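Local coordinates for uncharacterized protein (Actinomyces odontolyticus, PDB 4MJG), which is of unknown function but belongs to the DUF4853 family and is probably a bacterial lipoprotein, at residues V119-S124 with I128-R133. Residues are numbered along the deposited sequence; the frame is centred on the assembly and turned at random.
Sequences VEFKFS and IAVRSR. With SO4 (sulfate ion), chain D.
E120 and R131 form one hydrogen-bonded pair of an antiparallel beta hairpin, K122 and A129 the other; the two strands, at 164° to each other, lie inside the eight-stranded antiparallel sheet. Two backbone bonds close each pair: E120 N reaches R131 O at 2.7 Å, nearly straight. K122 N reaches A129 O at 2.7 Å. CA-H...O contacts supplement them, among them V130 CA to E120 O at 3.4 Å.

Apolar packing occupies the face bearing V119, F121, V130 and I128. F121 and V130 lie side by side; V130 CG1, anti to the backbone N (chi1 -174°), leaves CG2 beside that N, where it meets F121 CD2 obliquely at 3.8 Å. Helix 77-86 packs on F121 and I128.

Charged groups line the other face. E120 OE1 stays 4.5 Å from R131 NH1, beyond a salt bridge, while E120 OE2 is hydrogen-bonded to Q110 and makes a long bridge to K122 NZ. R131 only comes near a sulfate, probably from the crystallisation liquor, edge-on and in plane. A leucine in place of R133 would probably cost this sulfate a nearby positive charge and the hydrogen bond from NE. That bond, R133 NE to sulfate O3, spans 3.0 Å and is bent, N-H...O 137°.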
loop_
_atom_site.group_PDB
_atom_site.type_symbol
_atom_site.label_atom_id
_atom_site.label_comp_id
_atom_site.label_asym_id
_atom_site.label_seq_id
_atom_site.Cartn_x
_atom_site.Cartn_y
_atom_site.Cartn_z
ATOM N N VAL A 119 -5.019 -1.534 3.387
ATOM C CA VAL A 119 -3.884 -2.064 2.639
ATOM C C VAL A 119 -4.349 -3.350 1.979
ATOM O O VAL A 119 -4.902 -4.213 2.648
ATOM C CB VAL A 119 -2.677 -2.354 3.544
ATOM C CG1 VAL A 119 -1.533 -2.953 2.733
ATOM C CG2 VAL A 119 -2.235 -1.082 4.247
ATOM N N GLU A 120 -4.136 -3.470 0.669
ATOM C CA GLU A 120 -4.690 -4.584 -0.096
ATOM C C GLU A 120 -3.629 -5.430 -0.789
ATOM O O GLU A 120 -2.793 -4.918 -1.534
ATOM C CB GLU A 120 -5.690 -4.076 -1.139
ATOM C CG GLU A 120 -6.304 -5.200 -1.957
ATOM C CD GLU A 120 -7.617 -4.816 -2.600
ATOM O OE1 GLU A 120 -7.697 -3.698 -3.151
ATOM O OE2 GLU A 120 -8.564 -5.635 -2.558
ATOM N N PHE A 121 -3.686 -6.732 -0.543
ATOM C CA PHE A 121 -2.865 -7.702 -1.249
ATOM C C PHE A 121 -3.739 -8.323 -2.328
ATOM O O PHE A 121 -4.661 -9.077 -2.008
ATOM C CB PHE A 121 -2.386 -8.785 -0.287
ATOM C CG PHE A 121 -1.622 -8.256 0.897
ATOM C CD1 PHE A 121 -2.289 -7.790 2.019
ATOM C CD2 PHE A 121 -0.233 -8.237 0.893
ATOM C CE1 PHE A 121 -1.587 -7.307 3.110
ATOM C CE2 PHE A 121 0.473 -7.755 1.984
ATOM C CZ PHE A 121 -0.204 -7.287 3.095
ATOM N N LYS A 122 -3.477 -7.988 -3.592
ATOM C CA LYS A 122 -4.246 -8.541 -4.710
ATOM C C LYS A 122 -3.575 -9.772 -5.316
ATOM O O LYS A 122 -2.572 -9.668 -6.024
ATOM C CB LYS A 122 -4.503 -7.485 -5.797
ATOM C CG LYS A 122 -5.943 -6.998 -5.843
ATOM C CD LYS A 122 -6.243 -6.194 -7.099
ATOM C CE LYS A 122 -7.744 -6.097 -7.346
ATOM N NZ LYS A 122 -8.495 -5.539 -6.183
ATOM N N PHE A 123 -4.146 -10.941 -5.045
ATOM C CA PHE A 123 -3.679 -12.174 -5.663
ATOM C C PHE A 123 -4.090 -12.241 -7.126
ATOM O O PHE A 123 -5.185 -11.815 -7.496
ATOM C CB PHE A 123 -4.227 -13.404 -4.931
ATOM C CG PHE A 123 -4.130 -14.673 -5.730
ATOM C CD1 PHE A 123 -2.959 -15.419 -5.736
ATOM C CD2 PHE A 123 -5.203 -15.108 -6.497
ATOM C CE1 PHE A 123 -2.866 -16.582 -6.480
ATOM C CE2 PHE A 123 -5.115 -16.271 -7.245
ATOM C CZ PHE A 123 -3.945 -17.008 -7.235
ATOM N N SER A 124 -3.191 -12.770 -7.949
ATOM C CA SER A 124 -3.522 -13.225 -9.295
ATOM C C SER A 124 -2.522 -14.318 -9.658
ATOM O O SER A 124 -1.543 -14.530 -8.943
ATOM C CB SER A 124 -3.485 -12.074 -10.308
ATOM O OG SER A 124 -2.182 -11.857 -10.801
ATOM N N ILE A 128 1.455 -10.884 -7.150
ATOM C CA ILE A 128 0.737 -10.348 -5.990
ATOM C C ILE A 128 1.015 -8.859 -5.835
ATOM O O ILE A 128 2.142 -8.458 -5.549
ATOM C CB ILE A 128 1.141 -11.056 -4.685
ATOM C CG1 ILE A 128 0.723 -12.525 -4.734
ATOM C CG2 ILE A 128 0.498 -10.373 -3.480
ATOM C CD1 ILE A 128 1.504 -13.393 -3.777
ATOM N N ALA A 129 -0.020 -8.048 -6.018
ATOM C CA ALA A 129 0.111 -6.604 -5.932
ATOM C C ALA A 129 -0.238 -6.121 -4.526
ATOM O O ALA A 129 -1.260 -6.506 -3.966
ATOM C CB ALA A 129 -0.789 -5.940 -6.963
ATOM N N VAL A 130 0.613 -5.270 -3.962
ATOM C CA VAL A 130 0.380 -4.689 -2.637
ATOM C C VAL A 130 0.149 -3.194 -2.798
ATOM O O VAL A 130 1.036 -2.469 -3.254
ATOM C CB VAL A 130 1.567 -4.934 -1.692
ATOM C CG1 VAL A 130 1.235 -4.455 -0.289
ATOM C CG2 VAL A 130 1.922 -6.411 -1.668
ATOM N N ARG A 131 -1.057 -2.752 -2.449
ATOM C CA ARG A 131 -1.487 -1.374 -2.654
ATOM C C ARG A 131 -2.054 -0.828 -1.333
ATOM O O ARG A 131 -2.658 -1.557 -0.547
ATOM C CB ARG A 131 -2.518 -1.313 -3.792
ATOM C CG ARG A 131 -3.219 0.030 -3.970
ATOM C CD ARG A 131 -3.915 0.120 -5.323
ATOM N NE ARG A 131 -4.732 1.328 -5.457
ATOM C CZ ARG A 131 -5.926 1.514 -4.889
ATOM N NH1 ARG A 131 -6.474 0.577 -4.115
ATOM N NH2 ARG A 131 -6.582 2.657 -5.088
ATOM N N SER A 132 -1.820 0.444 -1.061
ATOM C CA SER A 132 -2.362 1.078 0.142
ATOM C C SER A 132 -3.247 2.244 -0.241
ATOM O O SER A 132 -3.044 2.868 -1.275
ATOM C CB SER A 132 -1.237 1.531 1.076
ATOM O OG SER A 132 -0.691 2.768 0.670
ATOM N N ARG A 133 -4.244 2.517 0.593
ATOM C CA ARG A 133 -5.165 3.617 0.367
ATOM C C ARG A 133 -5.690 4.075 1.725
ATOM O O ARG A 133 -6.577 3.454 2.302
ATOM C CB ARG A 133 -6.302 3.176 -0.552
ATOM C CG ARG A 133 -7.351 4.246 -0.812
ATOM C CD ARG A 133 -8.297 3.846 -1.937
ATOM N NE ARG A 133 -9.284 4.887 -2.235
ATOM C CZ ARG A 133 -10.460 5.028 -1.625
ATOM N NH1 ARG A 133 -10.832 4.201 -0.655
ATOM N NH2 ARG A 133 -11.274 6.014 -1.982
HETATM S S SO4 D . -9.834 4.928 -5.904
HETATM O O1 SO4 D . -10.070 3.544 -5.427
HETATM O O2 SO4 D . -11.069 5.735 -5.750
HETATM O O3 SO4 D . -8.733 5.528 -5.114
HETATM O O4 SO4 D . -9.446 4.890 -7.333
#